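Local structure of Tat-secreted protein Rv2525c (Mycobacterium tuberculosis, 4PMQ) at residues 142-147 with 168-173; 21-26 with 185-190; 54-57 with 61-64. The protein may act as a peptidoglycan hydrolase with glycosidase activity, and shows esterase activity toward p-nitrophenyl esters in vitro, with a preference for the butyrate. All coordinates share one frame; numbering follows the deposited sequence.

Interaction 1 (142-147 with 168-173); sequences ANSKTI and KGYTHP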
ATOM      1  N   ALA A 142      -0.899   3.379  -7.080  1.00  5.04           N
ATOM      2  CA  ALA A 142      -1.224   3.349  -8.512  1.00  4.88           C
ATOM      3  C   ALA A 142      -0.125   4.049  -9.279  1.00  7.66           C
ATOM      4  O   ALA A 142       0.693   4.737  -8.640  1.00  6.37           O
ATOM      5  CB  ALA A 142      -2.558   4.068  -8.749  1.00  4.77           C
ATOM      6  N   ASN A 143      -0.161   3.985 -10.638  1.00  6.01           N
ATOM      7  CA  ASN A 143       0.824   4.753 -11.416  1.00  5.50           C
ATOM      8  C   ASN A 143       0.415   6.260 -11.379  1.00  7.49           C
ATOM      9  O   ASN A 143      -0.657   6.622 -10.830  1.00  6.89           O
ATOM     10  CB  ASN A 143       0.939   4.227 -12.841  1.00  6.92           C
ATOM     11  CG  ASN A 143      -0.343   4.330 -13.635  1.00  9.51           C
ATOM     12  OD1 ASN A 143      -1.137   5.280 -13.485  1.00  7.97           O
ATOM     13  ND2 ASN A 143      -0.529   3.434 -14.596  1.00  8.74           N
ATOM     14  N   SER A 144       1.290   7.136 -11.883  1.00  6.56           N
ATOM     15  CA  SER A 144       1.052   8.577 -11.787  1.00  6.14           C
ATOM     16  C   SER A 144      -0.156   9.045 -12.596  1.00  7.87           C
ATOM     17  O   SER A 144      -0.791  10.023 -12.186  1.00  7.31           O
ATOM     18  CB  SER A 144       2.301   9.355 -12.180  1.00  6.63           C
ATOM     19  OG  SER A 144       2.629   9.125 -13.529  1.00  7.50           O
ATOM     20  N   LYS A 145      -0.480   8.347 -13.709  1.00  5.37           N
ATOM     21  CA  LYS A 145      -1.659   8.664 -14.525  0.50  5.66           C
ATOM     22  C   LYS A 145      -2.943   8.433 -13.713  1.00  8.70           C
ATOM     23  O   LYS A 145      -3.872   9.260 -13.745  1.00  8.92           O
ATOM     24  CB  LYS A 145      -1.670   7.800 -15.793  0.50  8.68           C
ATOM     25  CG  LYS A 145      -2.813   8.158 -16.744  0.50 23.65           C
ATOM     26  CD  LYS A 145      -2.669   7.474 -18.099  0.50 36.03           C
ATOM     27  CE  LYS A 145      -3.441   8.161 -19.207  0.50 46.10           C
ATOM     28  NZ  LYS A 145      -3.166   9.624 -19.310  0.50 49.05           N
ATOM     29  N   THR A 146      -2.997   7.303 -13.014  1.00  5.65           N
ATOM     30  CA  THR A 146      -4.157   6.909 -12.208  1.00  4.71           C
ATOM     31  C   THR A 146      -4.274   7.831 -10.981  1.00  7.45           C
ATOM     32  O   THR A 146      -5.387   8.232 -10.601  1.00  7.17           O
ATOM     33  CB  THR A 146      -4.058   5.407 -11.849  1.00  5.24           C
ATOM     34  OG1 THR A 146      -4.001   4.643 -13.066  1.00  6.36           O
ATOM     35  CG2 THR A 146      -5.290   4.927 -11.044  1.00  7.95           C
ATOM     36  N   ILE A 147      -3.125   8.172 -10.374  1.00  4.79           N
ATOM     37  CA  ILE A 147      -3.106   9.118  -9.267  1.00  4.37           C
ATOM     38  C   ILE A 147      -3.707  10.438  -9.755  1.00  8.78           C
ATOM     39  O   ILE A 147      -4.574  11.000  -9.082  1.00  6.99           O
ATOM     40  CB  ILE A 147      -1.680   9.305  -8.700  1.00  5.68           C
ATOM     41  CG1 ILE A 147      -1.270   8.058  -7.871  1.00  5.62           C
ATOM     42  CG2 ILE A 147      -1.591  10.577  -7.841  1.00  6.99           C
ATOM     43  CD1 ILE A 147       0.237   8.054  -7.570  1.00  8.36           C
ATOM     44  N   LYS A 168       8.972   8.032 -17.489  1.00 12.21           N
ATOM     45  CA  LYS A 168      10.307   7.739 -16.937  1.00 12.72           C
ATOM     46  C   LYS A 168      10.828   8.925 -16.126  1.00 14.48           C
ATOM     47  O   LYS A 168      10.695  10.072 -16.559  1.00 15.09           O
ATOM     48  CB  LYS A 168      11.304   7.395 -18.067  1.00 16.99           C
ATOM     49  N   GLY A 169      11.382   8.632 -14.948  1.00 12.59           N
ATOM     50  CA  GLY A 169      11.998   9.618 -14.063  1.00 11.85           C
ATOM     51  C   GLY A 169      11.061  10.595 -13.388  1.00 13.24           C
ATOM     52  O   GLY A 169      11.523  11.528 -12.717  1.00 12.79           O
ATOM     53  N   TYR A 170       9.734  10.385 -13.545  1.00  8.29           N
ATOM     54  CA  TYR A 170       8.728  11.307 -13.008  1.00  8.01           C
ATOM     55  C   TYR A 170       8.227  10.934 -11.620  1.00 10.01           C
ATOM     56  O   TYR A 170       7.921   9.777 -11.351  1.00  9.23           O
ATOM     57  CB  TYR A 170       7.513  11.333 -13.962  1.00  9.27           C
ATOM     58  CG  TYR A 170       6.402  12.290 -13.564  1.00  8.51           C
ATOM     59  CD1 TYR A 170       6.581  13.674 -13.645  1.00 10.32           C
ATOM     60  CD2 TYR A 170       5.151  11.816 -13.187  1.00  8.84           C
ATOM     61  CE1 TYR A 170       5.540  14.560 -13.348  1.00  9.89           C
ATOM     62  CE2 TYR A 170       4.121  12.689 -12.830  1.00  9.62           C
ATOM     63  CZ  TYR A 170       4.313  14.059 -12.928  1.00  9.02           C
ATOM     64  OH  TYR A 170       3.276  14.913 -12.664  1.00  8.31           O
ATOM     65  N   THR A 171       8.010  11.970 -10.784  1.00  7.12           N
ATOM     66  CA  THR A 171       7.364  11.780  -9.498  1.00  7.43           C
ATOM     67  C   THR A 171       6.136  12.698  -9.496  1.00  9.63           C
ATOM     68  O   THR A 171       6.309  13.920  -9.588  1.00  7.54           O
ATOM     69  CB  THR A 171       8.338  12.072  -8.350  1.00 15.14           C
ATOM     70  OG1 THR A 171       9.419  11.140  -8.413  1.00 13.16           O
ATOM     71  CG2 THR A 171       7.672  11.946  -6.986  1.00 18.08           C
ATOM     72  N   HIS A 172       4.913  12.134  -9.286  1.00  7.13           N
ATOM     73  CA  HIS A 172       3.713  12.978  -9.258  1.00  6.68           C
ATOM     74  C   HIS A 172       3.788  13.957  -8.086  1.00  9.25           C
ATOM     75  O   HIS A 172       4.113  13.519  -6.989  1.00  7.73           O
ATOM     76  CB  HIS A 172       2.420  12.129  -9.165  1.00  7.30           C
ATOM     77  CG  HIS A 172       1.190  12.899  -9.512  1.00  9.80           C
ATOM     78  ND1 HIS A 172       0.642  13.821  -8.643  1.00 10.46           N
ATOM     79  CD2 HIS A 172       0.463  12.893 -10.654  1.00 10.97           C
ATOM     80  CE1 HIS A 172      -0.387  14.345  -9.284  1.00  9.18           C
ATOM     81  NE2 HIS A 172      -0.540  13.807 -10.484  1.00  9.38           N
ATOM     82  N   PRO A 173       3.510  15.270  -8.298  1.00  8.79           N
ATOM     83  CA  PRO A 173       3.604  16.247  -7.186  1.00  8.85           C
ATOM     84  C   PRO A 173       2.616  15.993  -6.045  1.00 11.91           C
ATOM     85  O   PRO A 173       2.790  16.570  -4.968  1.00 11.66           O
ATOM     86  CB  PRO A 173       3.322  17.599  -7.866  1.00 10.76           C
ATOM     87  CG  PRO A 173       2.574  17.269  -9.094  1.00 15.68           C
ATOM     88  CD  PRO A 173       3.133  15.941  -9.558  1.00 11.02           C
TER

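Interaction 2 (21-26 with 185-190); sequences RAAGAV and RKVGGV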
ATOM      1  N   ARG A  21      16.053  -1.701   9.930  1.00  7.83           N
ATOM      2  CA  ARG A  21      16.825  -0.557  10.363  1.00  8.00           C
ATOM      3  C   ARG A  21      18.285  -0.665   9.860  1.00 10.43           C
ATOM      4  O   ARG A  21      18.783   0.301   9.275  1.00 10.22           O
ATOM      5  CB  ARG A  21      16.756  -0.446  11.871  1.00  6.63           C
ATOM      6  CG  ARG A  21      17.417   0.807  12.442  1.00 13.77           C
ATOM      7  CD  ARG A  21      17.227   0.868  13.945  1.00 11.70           C
ATOM      8  NE  ARG A  21      17.864  -0.260  14.624  1.00 13.92           N
ATOM      9  CZ  ARG A  21      17.713  -0.547  15.917  1.00 32.06           C
ATOM     10  NH1 ARG A  21      16.968   0.232  16.697  1.00 21.61           N
ATOM     11  NH2 ARG A  21      18.319  -1.605  16.442  1.00 19.56           N
ATOM     12  N   ALA A  22      18.905  -1.864   9.956  1.00  8.04           N
ATOM     13  CA  ALA A  22      20.289  -2.076   9.491  1.00  9.10           C
ATOM     14  C   ALA A  22      20.450  -1.828   7.983  1.00 13.45           C
ATOM     15  O   ALA A  22      21.541  -1.411   7.541  1.00 12.35           O
ATOM     16  CB  ALA A  22      20.760  -3.491   9.838  1.00 10.52           C
ATOM     17  N   ALA A  23      19.368  -2.062   7.205  1.00 10.76           N
ATOM     18  CA  ALA A  23      19.367  -1.867   5.749  1.00 11.38           C
ATOM     19  C   ALA A  23      19.237  -0.384   5.361  1.00 13.56           C
ATOM     20  O   ALA A  23      19.294  -0.052   4.178  1.00 13.04           O
ATOM     21  CB  ALA A  23      18.232  -2.669   5.123  1.00 11.50           C
ATOM     22  N   GLY A  24      19.058   0.497   6.344  1.00 10.09           N
ATOM     23  CA  GLY A  24      18.991   1.922   6.051  1.00 10.59           C
ATOM     24  C   GLY A  24      17.600   2.480   5.836  1.00 13.68           C
ATOM     25  O   GLY A  24      17.464   3.661   5.539  1.00 12.26           O
ATOM     26  N   ALA A  25      16.560   1.658   6.028  1.00  9.68           N
ATOM     27  CA  ALA A  25      15.192   2.139   5.883  1.00  9.45           C
ATOM     28  C   ALA A  25      14.686   2.739   7.190  1.00 12.05           C
ATOM     29  O   ALA A  25      15.135   2.346   8.267  1.00 12.20           O
ATOM     30  CB  ALA A  25      14.283   1.008   5.449  1.00  9.82           C
ATOM     31  N   VAL A  26      13.736   3.675   7.100  1.00  8.35           N
ATOM     32  CA  VAL A  26      13.165   4.273   8.317  1.00  8.29           C
ATOM     33  C   VAL A  26      11.833   3.576   8.703  1.00 11.45           C
ATOM     34  O   VAL A  26      11.191   3.971   9.685  1.00 10.31           O
ATOM     35  CB  VAL A  26      12.993   5.822   8.264  1.00 12.82           C
ATOM     36  CG1 VAL A  26      14.336   6.544   8.147  1.00 13.13           C
ATOM     37  CG2 VAL A  26      12.034   6.251   7.161  1.00 12.48           C
ATOM     38  N   ARG A 185      16.765  -5.774  -4.024  1.00 17.87           N
ATOM     39  CA  ARG A 185      17.422  -5.957  -2.760  1.00 16.74           C
ATOM     40  C   ARG A 185      16.779  -7.094  -1.984  1.00 16.40           C
ATOM     41  O   ARG A 185      15.585  -7.343  -2.143  1.00 14.62           O
ATOM     42  CB  ARG A 185      17.326  -4.641  -1.956  1.00 20.12           C
ATOM     43  CG  ARG A 185      18.266  -4.593  -0.784  1.00 39.13           C
ATOM     44  CD  ARG A 185      18.293  -3.250  -0.093  1.00 52.88           C
ATOM     45  NE  ARG A 185      19.010  -3.382   1.170  1.00 62.47           N
ATOM     46  CZ  ARG A 185      20.331  -3.339   1.296  1.00 70.27           C
ATOM     47  NH1 ARG A 185      21.101  -3.113   0.237  1.00 66.78           N
ATOM     48  NH2 ARG A 185      20.893  -3.520   2.477  1.00 38.75           N
ATOM     49  N   LYS A 186      17.584  -7.778  -1.170  1.00 14.61           N
ATOM     50  CA  LYS A 186      17.165  -8.806  -0.215  1.00 14.30           C
ATOM     51  C   LYS A 186      17.548  -8.337   1.183  1.00 17.99           C
ATOM     52  O   LYS A 186      18.701  -7.951   1.390  1.00 19.52           O
ATOM     53  CB  LYS A 186      17.814 -10.158  -0.516  1.00 17.38           C
ATOM     54  CG  LYS A 186      16.962 -11.077  -1.363  1.00 36.69           C
ATOM     55  CD  LYS A 186      17.707 -12.379  -1.642  1.00 38.39           C
ATOM     56  CE  LYS A 186      17.401 -13.514  -0.690  1.00 40.09           C
ATOM     57  NZ  LYS A 186      18.105 -14.773  -1.096  1.00 35.27           N
ATOM     58  N   VAL A 187      16.603  -8.354   2.131  1.00 12.74           N
ATOM     59  CA  VAL A 187      16.863  -7.975   3.527  1.00 13.22           C
ATOM     60  C   VAL A 187      16.377  -9.127   4.402  1.00 18.18           C
ATOM     61  O   VAL A 187      15.222  -9.522   4.285  1.00 17.45           O
ATOM     62  CB  VAL A 187      16.232  -6.616   3.934  1.00 16.72           C
ATOM     63  CG1 VAL A 187      16.494  -6.303   5.417  1.00 16.19           C
ATOM     64  CG2 VAL A 187      16.758  -5.481   3.046  1.00 16.91           C
ATOM     65  N   GLY A 188      17.262  -9.670   5.244  1.00 16.73           N
ATOM     66  CA  GLY A 188      16.932 -10.813   6.099  1.00 17.19           C
ATOM     67  C   GLY A 188      16.380 -12.003   5.326  1.00 20.86           C
ATOM     68  O   GLY A 188      15.415 -12.637   5.781  1.00 19.82           O
ATOM     69  N   GLY A 189      16.964 -12.272   4.143  1.00 17.04           N
ATOM     70  CA  GLY A 189      16.552 -13.345   3.238  1.00 17.16           C
ATOM     71  C   GLY A 189      15.271 -13.086   2.443  1.00 19.17           C
ATOM     72  O   GLY A 189      14.791 -13.967   1.724  1.00 18.33           O
ATOM     73  N   VAL A 190      14.704 -11.868   2.545  1.00 13.00           N
ATOM     74  CA  VAL A 190      13.442 -11.536   1.875  1.00 11.02           C
ATOM     75  C   VAL A 190      13.635 -10.456   0.807  1.00 13.53           C
ATOM     76  O   VAL A 190      14.249  -9.417   1.096  1.00 11.99           O
ATOM     77  CB  VAL A 190      12.407 -11.075   2.947  1.00 14.05           C
ATOM     78  CG1 VAL A 190      11.074 -10.673   2.312  1.00 13.66           C
ATOM     79  CG2 VAL A 190      12.208 -12.151   4.030  1.00 14.47           C
TER

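Interaction 3 (54-57 with 61-64); sequences DLSG and KIVS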
ATOM      1  N   ASP A  54       7.405  -4.919  17.023  1.00  7.53           N
ATOM      2  CA  ASP A  54       8.850  -5.022  16.756  1.00  8.86           C
ATOM      3  C   ASP A  54       9.312  -3.798  15.971  1.00 10.46           C
ATOM      4  O   ASP A  54      10.318  -3.165  16.341  1.00 10.23           O
ATOM      5  CB  ASP A  54       9.163  -6.313  15.984  1.00 10.85           C
ATOM      6  CG  ASP A  54      10.648  -6.519  15.702  1.00 12.62           C
ATOM      7  OD1 ASP A  54      11.479  -6.078  16.521  1.00 12.95           O
ATOM      8  OD2 ASP A  54      10.974  -7.122  14.665  1.00 13.33           O
ATOM      9  N   LEU A  55       8.563  -3.445  14.903  1.00  6.92           N
ATOM     10  CA  LEU A  55       8.904  -2.261  14.094  1.00  6.41           C
ATOM     11  C   LEU A  55       8.869  -0.977  14.942  1.00  9.33           C
ATOM     12  O   LEU A  55       9.868  -0.249  14.991  1.00  9.25           O
ATOM     13  CB  LEU A  55       7.945  -2.114  12.895  1.00  6.39           C
ATOM     14  CG  LEU A  55       8.043  -3.212  11.847  1.00  9.44           C
ATOM     15  CD1 LEU A  55       6.877  -3.173  10.871  1.00  9.38           C
ATOM     16  CD2 LEU A  55       9.327  -3.077  11.078  1.00 10.48           C
ATOM     17  N   SER A  56       7.730  -0.694  15.607  1.00  7.74           N
ATOM     18  CA  SER A  56       7.581   0.503  16.442  0.50  8.59           C
ATOM     19  C   SER A  56       8.633   0.534  17.553  1.00 13.86           C
ATOM     20  O   SER A  56       9.190   1.598  17.864  1.00 13.80           O
ATOM     21  CB  SER A  56       6.184   0.573  17.049  0.50 12.56           C
ATOM     22  OG  SER A  56       5.204   0.824  16.059  0.50 19.53           O
ATOM     23  N   GLY A  57       8.917  -0.640  18.132  1.00 11.36           N
ATOM     24  CA  GLY A  57       9.904  -0.790  19.206  1.00 11.68           C
ATOM     25  C   GLY A  57      11.307  -0.344  18.827  1.00 17.75           C
ATOM     26  O   GLY A  57      12.057   0.164  19.668  1.00 19.64           O
ATOM     27  N   LYS A  61       8.914   3.420  11.233  1.00  6.60           N
ATOM     28  CA  LYS A  61       7.597   3.852  10.783  1.00  7.24           C
ATOM     29  C   LYS A  61       6.834   2.688  10.203  1.00  9.15           C
ATOM     30  O   LYS A  61       7.432   1.799   9.581  1.00  8.62           O
ATOM     31  CB  LYS A  61       7.695   4.967   9.710  1.00  8.56           C
ATOM     32  CG  LYS A  61       8.356   6.243  10.201  1.00 15.11           C
ATOM     33  CD  LYS A  61       7.519   6.903  11.276  1.00 22.91           C
ATOM     34  CE  LYS A  61       8.140   8.150  11.838  1.00 23.92           C
ATOM     35  NZ  LYS A  61       7.268   8.726  12.889  1.00 29.05           N
ATOM     36  N   ILE A  62       5.508   2.694  10.354  1.00  5.61           N
ATOM     37  CA  ILE A  62       4.687   1.651   9.733  1.00  5.38           C
ATOM     38  C   ILE A  62       3.647   2.329   8.884  1.00  7.38           C
ATOM     39  O   ILE A  62       3.061   3.329   9.319  1.00  6.79           O
ATOM     40  CB  ILE A  62       4.005   0.712  10.782  1.00  7.58           C
ATOM     41  CG1 ILE A  62       5.038   0.159  11.794  1.00  7.87           C
ATOM     42  CG2 ILE A  62       3.213  -0.446  10.086  1.00  6.37           C
ATOM     43  CD1 ILE A  62       4.452  -0.513  13.063  1.00 11.65           C
ATOM     44  N   VAL A  63       3.364   1.742   7.719  1.00  4.21           N
ATOM     45  CA  VAL A  63       2.326   2.213   6.807  1.00  5.04           C
ATOM     46  C   VAL A  63       1.548   0.988   6.348  1.00  9.88           C
ATOM     47  O   VAL A  63       2.171  -0.030   6.054  1.00  9.26           O
ATOM     48  CB  VAL A  63       2.913   2.993   5.598  1.00  8.73           C
ATOM     49  CG1 VAL A  63       1.805   3.391   4.625  1.00  8.27           C
ATOM     50  CG2 VAL A  63       3.665   4.244   6.073  1.00  8.63           C
ATOM     51  N   SER A  64       0.228   1.109   6.192  1.00  5.59           N
ATOM     52  CA  SER A  64      -0.575  -0.043   5.764  1.00  5.07           C
ATOM     53  C   SER A  64      -0.953   0.010   4.283  1.00  7.23           C
ATOM     54  O   SER A  64      -1.332   1.067   3.777  1.00  6.32           O
ATOM     55  CB  SER A  64      -1.868  -0.123   6.567  1.00  6.63           C
ATOM     56  OG  SER A  64      -1.638  -0.400   7.936  1.00  5.81           O
TER

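Interaction 1 (142-147 with 168-173)
Asn143 OD1 is gripped from two directions, and the helix start it fixes presents Ser144 and Ile147 to Tyr170 and His172. Thr146 N reaches Asn143 OD1 at 2.8 Å, almost straight in line with the amide C=O, while Thr146 OG1 donates to the same Asn143 OD1 at 3.0 Å, coming from above the plane of the amide, 43° off it. This is an N-cap, with Asn143 set just before helix 144-153 and its ND2 bound to the carbonyl of Trp164.

Across the contact, Ile147 CG2 sits over the middle of the His172 imidazole, 4.0 Å from the ring centroid and 9° off the normal, a CH-pi contact. His172 CG lies anti to its own backbone N (chi1 -164°), which carries the ring back against the first helical turn; Pro173 CD covers the opposite face, toward the rim.

In the TIM-barrel-like fold the helix follows strand 138-142. Residues 168-173 belong to the long loop that runs from strand 158-161 to strand 177-181. Gln161, at the end of strand 158-161, holds that loop through bonds to His172 N and Tyr170 O.

The imidazole is fixed at both nitrogens: ND1 accepts from Ala174 N and NE2 bonds Asp148 on the next turn of the helix. Ser144 O approaches His172 CD2 obliquely at 3.5 Å. Ser144 CB, 4.1 Å from His172 CB, also meets the Tyr170 ring edge-on in its plane, and Ser144 OG lies 3.7 Å from Tyr170 CD2 along that same edge.

Interaction 2 (21-26 with 185-190)
Ala23 and Val187 make the apolar part of this contact. The Ala23 methyl lies against both branches of the valine, with Ala23 CB 3.8 Å from Val187 CG2 and 4.0 Å from Val187 CG1. Val187 places CG1 anti to its backbone N (chi1 178°), and that rotation turns its two methyls together toward the alanine. Leu8, Ile15 and Val192, with Gln19, are further neighbours of the valine.

The second kind of contact is between a methyl and a guanidinium. Arg185 runs extended from CG to NE and brings its head group obliquely past the alanine, with Arg185 NH2 3.8 Å and Arg185 NE 4.1 Å from Ala23 CB. This is van der Waals packing where Arg185 is exposed to solvent, and Ala23 CB gives the guanidinium only an apolar neighbour.

Residues 21-26 run from the end of helix 17-22 into the connection to strand 27-31, with Ala23 next after the helix; residues 185-190 take in the end of strand 184-187 and the turn of the beta hairpin it forms with strand 190-197, its antiparallel partner in the sheet of the TIM-barrel-like fold.

Backbone bonds shape each side separately. Helix 17-22 closes in a Schellman motif, with Gly24 N bonded to Arg21 O at 3.0 Å; Gly24 leaves the helix with positive phi (93°), as the motif requires. The hairpin turns through Gly188 and Gly189 as a type I' turn, both with positive phi. Val187 N donates to Val190 O at 2.8 Å, and Val190 N returns a bond to Val187 O at 3.0 Å.

Interaction 3 (54-57 with 61-64)
The last turn of helix 49-57, carrying Leu55 and Ser56, stands beside the beginning of strand 61-66, where Ile62 faces it. Only three residues separate the two segments, so the chain folds straight back from helix into strand; the closest pair of CA atoms, Ser56 CA and Lys61 CA, is 6.6 Å apart. This is the second half of a beta-alpha-beta crossover: strand 27-31 leads into the helix, and strand 61-66 returns parallel to and hydrogen-bonded with strand 27-31. Along the returning strand, side chains alternate, Ile62 turning to the helix while Lys61 points from it, its NZ bonded to O of the C-terminal Ala206.

Ile62 does the reaching. Its CG1 lies anti to the carbonyl carbon (chi1 -51°) and the chain then stays extended to CD1 (chi2 167°), which carries the tip to the helix surface. Ile62 CD1 rests 3.8 Å from Leu55 CB. One step back, Ile62 CG1 touches both the base and one branch of the leucine, at 3.9 Å from Leu55 CB and also 3.9 Å from Leu55 CD1. The two side chains cross obliquely. On its other flanks Leu55 packs against Ala17 and Ile20 of helix 17-22, and Ile62 against Trp205 near the C-terminus.

At the exposed Ser56, OG comes 3.4 Å from Ile62 CD1, an approach that is doubtful because Ser56 was modelled in two conformers; in the given one OG makes a weak hydrogen bond to Ala52 O. The buried grip between the segments is therefore essentially dispersive, made by the packing of Leu55 on Ile62, while the polar bonds nearby go to other parts of the chain.

How the interactions relate
The three contacts are spread round one TIM-barrel-like domain. Interaction 2 spans nearly the whole chain, joining the end of helix 17-22 to the hairpin of strands 184-187 and 190-197; interactions 3 and 1 follow one another inside that loop. Interactions 2 and 3, centres 14 Å apart, meet where Val26 O lies 2.8 Å from Lys61 N, a probable hydrogen bond from strand 61-66 to the residue just before strand 27-31, its parallel neighbour. These two contacts thus adjoin on one shared sheet. Interaction 1 is a separate contact, across the chain's centre from interaction 3, centres 26 Å apart and 25 Å from interaction 2, touching neither.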